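Local coordinates for protein angel homolog 2 (Homo sapiens, PDB 6RW0) that acts as a 2',3'-cyclic phosphatase of the CCR4 family of deadenylases and probably binds the 3' untranslated regions of messenger RNAs, at residues V54-L60 and S416-L422; N154-R160 and M212-E216; A192-Y198 and V232-N238; K206-L210 and L245-I249. One frame throughout, in Å; residues are numbered along the deposited sequence. Where two conformers were deposited one is given.

Contact 1 (V54-L60 and S416-L422); sequences VMSYNIL and SDHLPLL
S56 and L421 form an antiparallel hydrogen-bonded pair with both backbone links made: S56 N gives to L421 O, and L421 N returns a straighter bond to S56 O at 2.9 Å (170°). M55 and L422 follow as a non-hydrogen-bonded pair, L422 CD1 lying 3.9 Å from M55 CB. Beyond P420 water bridges the segments. One molecule accepts from N58 N and gives to L419 O; another accepts from S416 N and gives to H418 O and Y57 OH, also bonded to E92. With CG anti to the backbone N (chi1 -163°), the Y57 ring lies alongside P420, whose CB sits over its face in a CH-pi contact, 3.7 Å from the centroid; I59 CG2 takes the opposite face. With an alanine in place of Y57, P420 would probably lose its aromatic cover, and E92 and the water their hydroxyl partner.

The paired strands belong to one sheet of the DNase I-like fold and lead to its metal site, where the N58 side chain lies about 4 Å from a magnesium ion. The N58 amide stacks on the H418 ring, planes 11° apart, but ND2 bonds to D236 and E105, while H418 ND1 meets D364. S416 OG gives to N58 O at 2.7 Å and accepts from H418 N, an ST turn. N58 OD1 takes L60 N in an Asx turn, plus a water shared with D417 OD1. The buried D417 N has no partner.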
# COMPACT_ATOMS: atom_id res chain seq x y z
N VAL A 54 5.58 -10.61 5.24
CA VAL A 54 5.36 -9.57 4.25
C VAL A 54 5.75 -8.23 4.84
O VAL A 54 5.28 -7.87 5.93
CB VAL A 54 3.88 -9.50 3.80
CG1 VAL A 54 3.69 -8.38 2.76
CG2 VAL A 54 3.40 -10.82 3.25
N MET A 55 6.54 -7.49 4.10
CA MET A 55 6.95 -6.13 4.46
C MET A 55 6.36 -5.15 3.44
O MET A 55 6.50 -5.43 2.27
CB MET A 55 8.47 -5.99 4.45
CG MET A 55 8.91 -4.57 4.67
SD MET A 55 10.69 -4.40 4.60
CE MET A 55 11.10 -4.85 6.28
N SER A 56 5.71 -4.07 3.88
CA SER A 56 5.20 -2.99 3.00
C SER A 56 6.00 -1.74 3.37
O SER A 56 5.99 -1.41 4.53
CB SER A 56 3.73 -2.78 3.15
OG SER A 56 3.29 -1.83 2.21
N TYR A 57 6.68 -1.11 2.43
CA TYR A 57 7.55 0.03 2.77
C TYR A 57 7.56 1.06 1.64
O TYR A 57 8.00 0.73 0.57
CB TYR A 57 8.97 -0.51 3.00
CG TYR A 57 9.93 0.39 3.73
CD1 TYR A 57 9.53 1.59 4.29
CD2 TYR A 57 11.24 -0.00 3.90
CE1 TYR A 57 10.43 2.38 4.99
CE2 TYR A 57 12.14 0.78 4.59
CZ TYR A 57 11.74 1.98 5.13
OH TYR A 57 12.61 2.76 5.81
N ASN A 58 7.12 2.28 1.92
CA ASN A 58 7.28 3.42 1.00
C ASN A 58 8.67 3.97 1.35
O ASN A 58 8.81 4.48 2.43
CB ASN A 58 6.14 4.42 1.18
CG ASN A 58 6.33 5.66 0.34
OD1 ASN A 58 7.44 6.04 0.05
ND2 ASN A 58 5.24 6.29 -0.04
N ILE A 59 9.66 3.81 0.47
CA ILE A 59 11.08 4.09 0.79
C ILE A 59 11.48 5.54 0.50
O ILE A 59 12.59 5.88 0.83
CB ILE A 59 12.00 3.08 0.08
CG1 ILE A 59 12.05 3.27 -1.44
CG2 ILE A 59 11.60 1.66 0.46
CD1 ILE A 59 13.13 2.46 -2.11
N LEU A 60 10.60 6.34 -0.08
CA LEU A 60 10.82 7.75 -0.39
C LEU A 60 11.77 7.89 -1.59
O LEU A 60 12.98 7.66 -1.47
CB LEU A 60 11.27 8.58 0.82
CG LEU A 60 11.57 10.06 0.56
CD1 LEU A 60 10.42 10.83 -0.06
CD2 LEU A 60 11.99 10.70 1.89
N SER A 416 13.48 6.75 5.45
CA SER A 416 12.31 7.16 4.69
C SER A 416 11.43 8.05 5.56
O SER A 416 11.58 8.08 6.79
CB SER A 416 11.51 5.93 4.23
OG SER A 416 10.31 6.35 3.64
N ASP A 417 10.53 8.80 4.93
CA ASP A 417 9.49 9.51 5.67
C ASP A 417 8.32 8.60 6.05
O ASP A 417 7.37 9.07 6.69
CB ASP A 417 9.03 10.82 4.99
CG ASP A 417 8.43 10.62 3.62
OD1 ASP A 417 8.58 9.53 3.04
OD2 ASP A 417 7.80 11.58 3.13
N HIS A 418 8.39 7.32 5.71
CA HIS A 418 7.45 6.33 6.20
C HIS A 418 8.19 5.29 7.03
O HIS A 418 9.41 5.12 6.93
CB HIS A 418 6.75 5.58 5.06
CG HIS A 418 5.90 6.44 4.20
ND1 HIS A 418 4.53 6.28 4.09
CD2 HIS A 418 6.21 7.49 3.41
CE1 HIS A 418 4.05 7.19 3.27
NE2 HIS A 418 5.04 7.95 2.85
N LEU A 419 7.40 4.56 7.88
CA LEU A 419 7.92 3.38 8.55
C LEU A 419 7.54 2.12 7.78
O LEU A 419 6.47 2.06 7.17
CB LEU A 419 7.29 3.25 9.93
CG LEU A 419 7.61 4.37 10.92
CD1 LEU A 419 6.80 4.19 12.20
CD2 LEU A 419 9.08 4.38 11.25
N PRO A 420 8.39 1.09 7.79
CA PRO A 420 7.99 -0.18 7.18
C PRO A 420 6.99 -0.93 8.05
O PRO A 420 7.11 -0.95 9.28
CB PRO A 420 9.31 -0.96 7.07
CG PRO A 420 10.16 -0.40 8.17
CD PRO A 420 9.78 1.06 8.30
N LEU A 421 6.01 -1.55 7.41
CA LEU A 421 5.04 -2.42 8.05
C LEU A 421 5.49 -3.85 7.82
O LEU A 421 6.04 -4.17 6.76
CB LEU A 421 3.66 -2.21 7.42
CG LEU A 421 2.88 -0.97 7.89
CD1 LEU A 421 3.57 0.34 7.57
CD2 LEU A 421 1.46 -0.98 7.28
N LEU A 422 5.27 -4.72 8.80
CA LEU A 422 5.75 -6.10 8.68
C LEU A 422 4.80 -7.02 9.41
O LEU A 422 4.42 -6.75 10.55
CB LEU A 422 7.16 -6.21 9.24
CG LEU A 422 7.87 -7.57 9.16
CD1 LEU A 422 8.16 -8.02 7.74
CD2 LEU A 422 9.17 -7.50 9.98
O HOH W 1 12.15 4.78 7.66
O HOH W 2 5.74 2.36 4.46
O HOH W 3 7.50 8.89 0.66

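Contact 2 (N154-R160 and M212-E216); sequences NPVEFFR and MLLAE
Strand 148-157 of a mixed sheet packs against helix 203-220, and V156, F158, M212 and E216 carry most of the meeting. The short axes of 154-157 and 212-216 run nearly antiparallel, 9.2 Å apart at their closest. The M212 chain runs back along the F158 ring, ring atom CD1 of F158 lying 3.8 Å from M212 CB. M212 SD stands obliquely to the ring, 5.2 Å from its centroid, a Met-aromatic contact. A bend at the end of the M212 chain (chi3 82°) brings CE back onto the strand, 3.5 Å from E157 O.

This helix is the crossover of the beta-alpha-beta unit made with strands 189-195 and 231-236, and F158 fills the space where the helix meets strand 189-195: its CZ is 4.3 Å from L213 CB, and the ring also touches T194. Reduced to an alanine, F158 would probably leave M212 without its aromatic neighbour and open a gap beside L213 and T194.

Towards N154, V156 CG2 rests on the aliphatic part of E216, 3.7 Å from CG. The E216 carboxylate crosses N154, OE2 lying 3.3 Å from N154 CB. Its other oxygen, OE1, bonds to Y294 and receives a water that also gives to P155 O.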
# COMPACT_ATOMS: atom_id res chain seq x y z
N ASN A 154 0.93 -9.02 -13.09
CA ASN A 154 -0.29 -8.35 -13.53
C ASN A 154 -0.20 -6.88 -13.16
O ASN A 154 -0.68 -6.46 -12.09
CB ASN A 154 -1.50 -9.04 -12.94
CG ASN A 154 -1.46 -10.55 -13.18
OD1 ASN A 154 -1.88 -11.02 -14.22
ND2 ASN A 154 -0.92 -11.30 -12.22
N PRO A 155 0.40 -6.06 -14.01
CA PRO A 155 0.47 -4.62 -13.73
C PRO A 155 -0.88 -3.96 -13.91
O PRO A 155 -1.73 -4.41 -14.68
CB PRO A 155 1.47 -4.11 -14.77
CG PRO A 155 1.26 -5.04 -15.98
CD PRO A 155 1.01 -6.40 -15.32
N VAL A 156 -1.06 -2.83 -13.22
CA VAL A 156 -2.27 -2.02 -13.34
C VAL A 156 -1.83 -0.57 -13.56
O VAL A 156 -1.07 -0.02 -12.75
CB VAL A 156 -3.13 -2.11 -12.07
CG1 VAL A 156 -4.45 -1.41 -12.27
CG2 VAL A 156 -3.37 -3.57 -11.66
N GLU A 157 -2.31 0.04 -14.63
CA GLU A 157 -2.12 1.47 -14.88
C GLU A 157 -3.43 2.19 -14.60
O GLU A 157 -4.45 1.88 -15.22
CB GLU A 157 -1.69 1.74 -16.32
CG GLU A 157 -0.30 1.23 -16.62
CD GLU A 157 0.17 1.48 -18.04
OE1 GLU A 157 -0.63 1.90 -18.91
OE2 GLU A 157 1.37 1.23 -18.28
N PHE A 158 -3.41 3.15 -13.67
CA PHE A 158 -4.63 3.88 -13.38
C PHE A 158 -4.88 5.00 -14.38
O PHE A 158 -6.01 5.50 -14.46
CB PHE A 158 -4.64 4.44 -11.95
CG PHE A 158 -4.47 3.38 -10.87
CD1 PHE A 158 -5.13 2.16 -10.94
CD2 PHE A 158 -3.68 3.64 -9.77
CE1 PHE A 158 -4.97 1.21 -9.93
CE2 PHE A 158 -3.53 2.71 -8.78
CZ PHE A 158 -4.17 1.48 -8.86
N PHE A 159 -3.89 5.35 -15.16
CA PHE A 159 -4.05 6.40 -16.19
C PHE A 159 -4.83 5.82 -17.38
O PHE A 159 -4.37 4.85 -17.94
CB PHE A 159 -2.70 6.91 -16.68
CG PHE A 159 -2.83 7.93 -17.78
CD1 PHE A 159 -3.38 9.16 -17.52
CD2 PHE A 159 -2.47 7.63 -19.07
CE1 PHE A 159 -3.53 10.09 -18.53
CE2 PHE A 159 -2.62 8.56 -20.08
CZ PHE A 159 -3.17 9.78 -19.80
N ARG A 160 -5.97 6.39 -17.73
CA ARG A 160 -6.71 5.98 -18.93
C ARG A 160 -6.82 7.21 -19.84
O ARG A 160 -7.54 8.09 -19.51
CB ARG A 160 -8.09 5.45 -18.55
CG ARG A 160 -8.08 4.04 -17.98
CD ARG A 160 -7.87 2.99 -19.05
NE ARG A 160 -8.95 2.96 -20.01
CZ ARG A 160 -9.98 2.11 -19.97
NH1 ARG A 160 -10.03 1.17 -19.05
NH2 ARG A 160 -10.98 2.25 -20.81
N MET A 212 -10.00 -0.16 -9.55
CA MET A 212 -9.21 -0.79 -10.60
C MET A 212 -8.27 -1.84 -10.01
O MET A 212 -8.12 -2.93 -10.59
CB MET A 212 -8.44 0.28 -11.37
CG MET A 212 -9.35 1.15 -12.21
SD MET A 212 -8.57 2.67 -12.81
CE MET A 212 -7.75 2.05 -14.18
N LEU A 213 -7.63 -1.55 -8.88
CA LEU A 213 -6.80 -2.56 -8.23
C LEU A 213 -7.64 -3.75 -7.77
O LEU A 213 -7.28 -4.91 -7.99
CB LEU A 213 -6.06 -1.96 -7.04
CG LEU A 213 -5.05 -2.90 -6.38
CD1 LEU A 213 -3.88 -3.16 -7.32
CD2 LEU A 213 -4.58 -2.31 -5.07
N LEU A 214 -8.78 -3.47 -7.13
CA LEU A 214 -9.64 -4.55 -6.66
C LEU A 214 -10.15 -5.41 -7.82
O LEU A 214 -10.25 -6.64 -7.68
CB LEU A 214 -10.82 -3.99 -5.86
CG LEU A 214 -10.45 -3.33 -4.53
CD1 LEU A 214 -11.70 -2.72 -3.90
CD2 LEU A 214 -9.78 -4.29 -3.55
N ALA A 215 -10.47 -4.80 -8.96
CA ALA A 215 -10.89 -5.59 -10.12
C ALA A 215 -9.77 -6.50 -10.61
O ALA A 215 -10.01 -7.65 -10.96
CB ALA A 215 -11.37 -4.67 -11.24
N GLU A 216 -8.53 -6.00 -10.64
CA GLU A 216 -7.43 -6.86 -11.06
C GLU A 216 -7.28 -8.03 -10.09
O GLU A 216 -7.10 -9.18 -10.50
CB GLU A 216 -6.13 -6.07 -11.17
CG GLU A 216 -5.00 -6.87 -11.78
CD GLU A 216 -5.14 -7.06 -13.27
OE1 GLU A 216 -5.90 -6.30 -13.92
OE2 GLU A 216 -4.48 -7.96 -13.80
O HOH W 4 -4.46 -4.07 -15.19

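Contact 3 (A192-Y198 and V232-N238); sequences ANTHLLY and VMCGDFN
H195 lays its imidazole alongside the carboxylate of D236, planes 21° apart; the two side chains leave their strands in step, each with CG anti to the backbone N (chi1 -171° and 180°). NE2 of H195 comes 3.3 Å from D236 OD2 at an angle too poor for a hydrogen bond, and NE2 shares a water with N238 ND2. That amide nitrogen also gives to L196 O at 2.9 Å, the acceptor lying in the N238 amide plane. N238 OD1 meets the edge of the Y198 ring, 3.6 Å from CD1, while N238 N closes an Asx turn on D236 OD1.

Behind this polar end, strands 189-195 and 231-236 run parallel as the two strands of a beta-alpha-beta unit. A192 N gives to V232 O and A192 O receives C234 N, both at 2.9 Å, but T194 N to C234 O stretches to 3.3 Å beside G235. A beta carbon on G235 would fall 2.2 Å from T194 O, so the backbone here has room for none. T194 CG2 lies over one face of the F237 ring, toward its rim, 4.1 Å from CE2.

H195 and D236 thus arrive together at the C-terminal strand ends, the H195 side chain about 5 Å from the magnesium ion; the Asx turn and the hydrogen bond from the N238 amide to L196 O suggest that the polar groups are held in place.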
# COMPACT_ATOMS: atom_id res chain seq x y z
N ALA A 192 -0.80 -8.02 -3.82
CA ALA A 192 -1.08 -6.78 -4.52
C ALA A 192 -0.38 -5.63 -3.81
O ALA A 192 -0.18 -5.66 -2.59
CB ALA A 192 -2.57 -6.52 -4.59
N ASN A 193 0.01 -4.62 -4.59
CA ASN A 193 0.71 -3.45 -4.09
C ASN A 193 0.28 -2.24 -4.91
O ASN A 193 0.10 -2.35 -6.13
CB ASN A 193 2.22 -3.72 -4.22
CG ASN A 193 3.09 -2.60 -3.65
OD1 ASN A 193 2.64 -1.77 -2.87
ND2 ASN A 193 4.36 -2.61 -4.04
N THR A 194 0.11 -1.10 -4.24
CA THR A 194 -0.23 0.12 -4.96
C THR A 194 0.24 1.33 -4.16
O THR A 194 0.60 1.23 -2.99
CB THR A 194 -1.73 0.20 -5.25
OG1 THR A 194 -2.00 1.24 -6.20
CG2 THR A 194 -2.55 0.51 -4.00
N HIS A 195 0.19 2.47 -4.84
CA HIS A 195 0.42 3.78 -4.23
C HIS A 195 -0.63 4.68 -4.88
O HIS A 195 -0.51 5.05 -6.05
CB HIS A 195 1.84 4.25 -4.50
CG HIS A 195 2.23 5.48 -3.74
ND1 HIS A 195 3.48 6.04 -3.83
CD2 HIS A 195 1.52 6.26 -2.89
CE1 HIS A 195 3.53 7.12 -3.08
NE2 HIS A 195 2.36 7.27 -2.48
N LEU A 196 -1.69 4.99 -4.13
CA LEU A 196 -2.79 5.78 -4.68
C LEU A 196 -2.44 7.27 -4.72
O LEU A 196 -1.56 7.75 -4.00
CB LEU A 196 -4.06 5.60 -3.85
CG LEU A 196 -4.63 4.18 -3.74
CD1 LEU A 196 -5.99 4.22 -3.05
CD2 LEU A 196 -4.74 3.51 -5.11
N LEU A 197 -3.15 7.99 -5.58
CA LEU A 197 -3.02 9.44 -5.71
C LEU A 197 -2.98 10.14 -4.36
O LEU A 197 -3.82 9.90 -3.50
CB LEU A 197 -4.24 9.94 -6.48
CG LEU A 197 -4.32 11.45 -6.70
CD1 LEU A 197 -3.15 11.87 -7.57
CD2 LEU A 197 -5.62 11.82 -7.35
N TYR A 198 -2.04 11.07 -4.18
CA TYR A 198 -1.95 11.82 -2.92
C TYR A 198 -3.07 12.87 -2.82
O TYR A 198 -3.69 12.85 -1.79
CB TYR A 198 -0.59 12.52 -2.81
CG TYR A 198 -0.60 13.57 -1.73
CD1 TYR A 198 -0.65 13.20 -0.40
CD2 TYR A 198 -0.65 14.91 -2.03
CE1 TYR A 198 -0.73 14.14 0.60
CE2 TYR A 198 -0.73 15.86 -1.03
CZ TYR A 198 -0.76 15.47 0.29
OH TYR A 198 -0.86 16.42 1.26
N VAL A 232 -3.01 -10.88 -0.03
CA VAL A 232 -2.35 -9.86 0.78
C VAL A 232 -2.25 -8.62 -0.09
O VAL A 232 -1.66 -8.67 -1.18
CB VAL A 232 -0.96 -10.32 1.26
CG1 VAL A 232 -0.35 -9.22 2.12
CG2 VAL A 232 -1.06 -11.61 2.04
N MET A 233 -2.86 -7.52 0.36
CA MET A 233 -2.93 -6.27 -0.39
C MET A 233 -2.24 -5.19 0.44
O MET A 233 -2.74 -4.80 1.50
CB MET A 233 -4.37 -5.89 -0.72
CG MET A 233 -4.47 -4.56 -1.47
SD MET A 233 -6.15 -4.12 -1.97
CE MET A 233 -6.87 -3.61 -0.41
N CYS A 234 -1.09 -4.74 -0.04
CA CYS A 234 -0.26 -3.76 0.64
C CYS A 234 -0.28 -2.43 -0.09
O CYS A 234 -0.56 -2.36 -1.29
CB CYS A 234 1.20 -4.20 0.65
SG CYS A 234 1.51 -5.74 1.51
N GLY A 235 0.09 -1.39 0.62
CA GLY A 235 0.48 -0.18 -0.09
C GLY A 235 0.28 1.08 0.72
O GLY A 235 -0.09 1.06 1.90
N ASP A 236 0.55 2.19 0.04
CA ASP A 236 0.31 3.54 0.52
C ASP A 236 -0.98 3.99 -0.15
O ASP A 236 -1.02 4.26 -1.36
CB ASP A 236 1.49 4.43 0.18
CG ASP A 236 1.31 5.86 0.65
OD1 ASP A 236 0.17 6.26 0.94
OD2 ASP A 236 2.33 6.60 0.72
N PHE A 237 -2.06 4.03 0.63
CA PHE A 237 -3.39 4.36 0.14
C PHE A 237 -3.72 5.83 0.29
O PHE A 237 -4.78 6.27 -0.16
CB PHE A 237 -4.46 3.47 0.82
CG PHE A 237 -4.37 2.02 0.41
CD1 PHE A 237 -3.37 1.20 0.91
CD2 PHE A 237 -5.26 1.50 -0.52
CE1 PHE A 237 -3.26 -0.11 0.51
CE2 PHE A 237 -5.16 0.18 -0.92
CZ PHE A 237 -4.15 -0.63 -0.41
N ASN A 238 -2.82 6.61 0.90
CA ASN A 238 -3.03 8.04 1.11
C ASN A 238 -4.41 8.31 1.70
O ASN A 238 -5.07 9.29 1.38
CB ASN A 238 -2.77 8.83 -0.17
CG ASN A 238 -1.31 9.22 -0.32
OD1 ASN A 238 -0.69 9.71 0.62
ND2 ASN A 238 -0.75 8.97 -1.49
O HOH W 5 1.96 10.07 -1.92

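Contact 4 (K206-L210 and L245-I249); sequences KLTQL and LYSFI
L210 drives one methyl into a hollow on the facing helix: its CD2 is 3.9 Å from L245 CG, 3.7 Å from F248 CD2 and 3.8 Å from I249 CG1. L245 and, one turn later, the adjacent F248 and I249 make the rim of the pocket, and the methyl arrives at the edge of the F248 ring, near its plane. The second methyl, CD1, continues along the wall and meets I249 CD1 at 4.1 Å. L210 reaches this far because its CG stands anti to the backbone N (chi1 176°), which throws the branch across the gap.

The reply comes from L245, whose branched end settles between K206, L207 and L210. Its CD1 touches K206 CB at 4.0 Å and L207 CD2 at 4.1 Å, L207 and L245 passing flank to flank. Two leucines therefore interlock, each a bump for the other's hollow, and their length suits the 11.4 Å between the short axes, which run in the same general direction at 23°.

In the fold, the contact joins the crossover helix 203-220 to helix 244-251, which follows strand 231-236. K206 offers the interface only the base of its chain; the rest leads away, and NZ bonds to Q267 and to the carbonyls of L197 and Y198.

Every cross-contact here is between carbon atoms, so the helices are held by fit and by the burial of hydrocarbon, while the K206 ammonium is probably satisfied by those oxygen partners outside the interface.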
# COMPACT_ATOMS: atom_id res chain seq x y z
N LYS A 206 -9.26 8.64 -6.26
CA LYS A 206 -8.77 7.62 -5.34
C LYS A 206 -9.65 6.37 -5.34
O LYS A 206 -9.14 5.24 -5.38
CB LYS A 206 -8.71 8.15 -3.91
CG LYS A 206 -7.50 8.94 -3.54
CD LYS A 206 -7.40 8.85 -2.01
CE LYS A 206 -6.04 9.27 -1.52
NZ LYS A 206 -5.81 10.71 -1.62
N LEU A 207 -10.97 6.55 -5.20
CA LEU A 207 -11.87 5.39 -5.16
C LEU A 207 -11.85 4.64 -6.48
O LEU A 207 -11.96 3.40 -6.49
CB LEU A 207 -13.30 5.82 -4.83
CG LEU A 207 -13.52 6.07 -3.34
CD1 LEU A 207 -14.86 6.75 -3.13
CD2 LEU A 207 -13.43 4.80 -2.52
N THR A 208 -11.71 5.34 -7.60
CA THR A 208 -11.69 4.67 -8.89
C THR A 208 -10.39 3.89 -9.06
O THR A 208 -10.40 2.76 -9.57
CB THR A 208 -11.90 5.68 -10.02
OG1 THR A 208 -13.12 6.41 -9.80
CG2 THR A 208 -12.03 4.99 -11.37
N GLN A 209 -9.26 4.47 -8.65
CA GLN A 209 -7.99 3.74 -8.65
C GLN A 209 -8.09 2.49 -7.79
O GLN A 209 -7.68 1.40 -8.21
CB GLN A 209 -6.86 4.65 -8.17
CG GLN A 209 -6.56 5.81 -9.11
CD GLN A 209 -5.35 6.63 -8.70
OE1 GLN A 209 -4.90 6.57 -7.56
NE2 GLN A 209 -4.82 7.40 -9.65
N LEU A 210 -8.63 2.63 -6.59
CA LEU A 210 -8.81 1.45 -5.74
C LEU A 210 -9.68 0.40 -6.43
O LEU A 210 -9.36 -0.80 -6.40
CB LEU A 210 -9.42 1.88 -4.41
CG LEU A 210 -9.77 0.74 -3.45
CD1 LEU A 210 -8.51 0.00 -3.02
CD2 LEU A 210 -10.52 1.26 -2.24
N LEU A 245 -12.82 5.58 2.44
CA LEU A 245 -12.08 4.63 1.62
C LEU A 245 -11.60 3.43 2.45
O LEU A 245 -11.73 2.28 2.02
CB LEU A 245 -10.93 5.36 0.93
CG LEU A 245 -10.15 4.52 -0.06
CD1 LEU A 245 -9.63 5.35 -1.23
CD2 LEU A 245 -8.97 3.77 0.59
N TYR A 246 -11.07 3.69 3.64
CA TYR A 246 -10.65 2.60 4.52
C TYR A 246 -11.83 1.70 4.87
O TYR A 246 -11.72 0.47 4.83
CB TYR A 246 -10.05 3.18 5.80
CG TYR A 246 -9.65 2.11 6.80
CD1 TYR A 246 -8.39 1.54 6.76
CD2 TYR A 246 -10.55 1.67 7.76
CE1 TYR A 246 -8.03 0.55 7.67
CE2 TYR A 246 -10.20 0.69 8.67
CZ TYR A 246 -8.93 0.13 8.61
OH TYR A 246 -8.56 -0.85 9.50
N SER A 247 -12.96 2.31 5.24
CA SER A 247 -14.13 1.53 5.63
C SER A 247 -14.61 0.66 4.49
O SER A 247 -15.05 -0.48 4.70
CB SER A 247 -15.23 2.47 6.10
OG SER A 247 -14.80 3.22 7.23
N PHE A 248 -14.55 1.18 3.26
CA PHE A 248 -14.93 0.38 2.10
C PHE A 248 -14.07 -0.88 2.00
O PHE A 248 -14.58 -1.99 1.79
CB PHE A 248 -14.83 1.23 0.82
CG PHE A 248 -15.02 0.43 -0.44
CD1 PHE A 248 -16.14 -0.35 -0.61
CD2 PHE A 248 -14.07 0.45 -1.44
CE1 PHE A 248 -16.32 -1.12 -1.74
CE2 PHE A 248 -14.25 -0.32 -2.59
CZ PHE A 248 -15.37 -1.09 -2.74
N ILE A 249 -12.75 -0.74 2.15
CA ILE A 249 -11.88 -1.91 2.08
C ILE A 249 -12.27 -2.92 3.15
O ILE A 249 -12.42 -4.11 2.88
CB ILE A 249 -10.41 -1.50 2.20
CG1 ILE A 249 -10.01 -0.62 1.01
CG2 ILE A 249 -9.50 -2.74 2.27
CD1 ILE A 249 -8.63 -0.01 1.11

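How the contacts relate
Along the chain, contact 1 closes the longest loop, and the other three lie between its two segments, which sit 356 residues apart. Contacts 2, 3 and 4 interleave around one beta-alpha-beta unit: contact 3 pairs its strands, while contacts 2 and 4 use different faces of its crossover helix 203-220, their centres 13 Å apart. Contact 3 is the most central, 10 to 12 Å between its centre and each of the others. Contacts 1 and 3 lie in separate sheets that face each other and touch beside the magnesium ion. The metal site lies where these two meet, while contacts 2 and 4 pack helix 203-220 about 10 Å or more from the nearest atoms of contact 1.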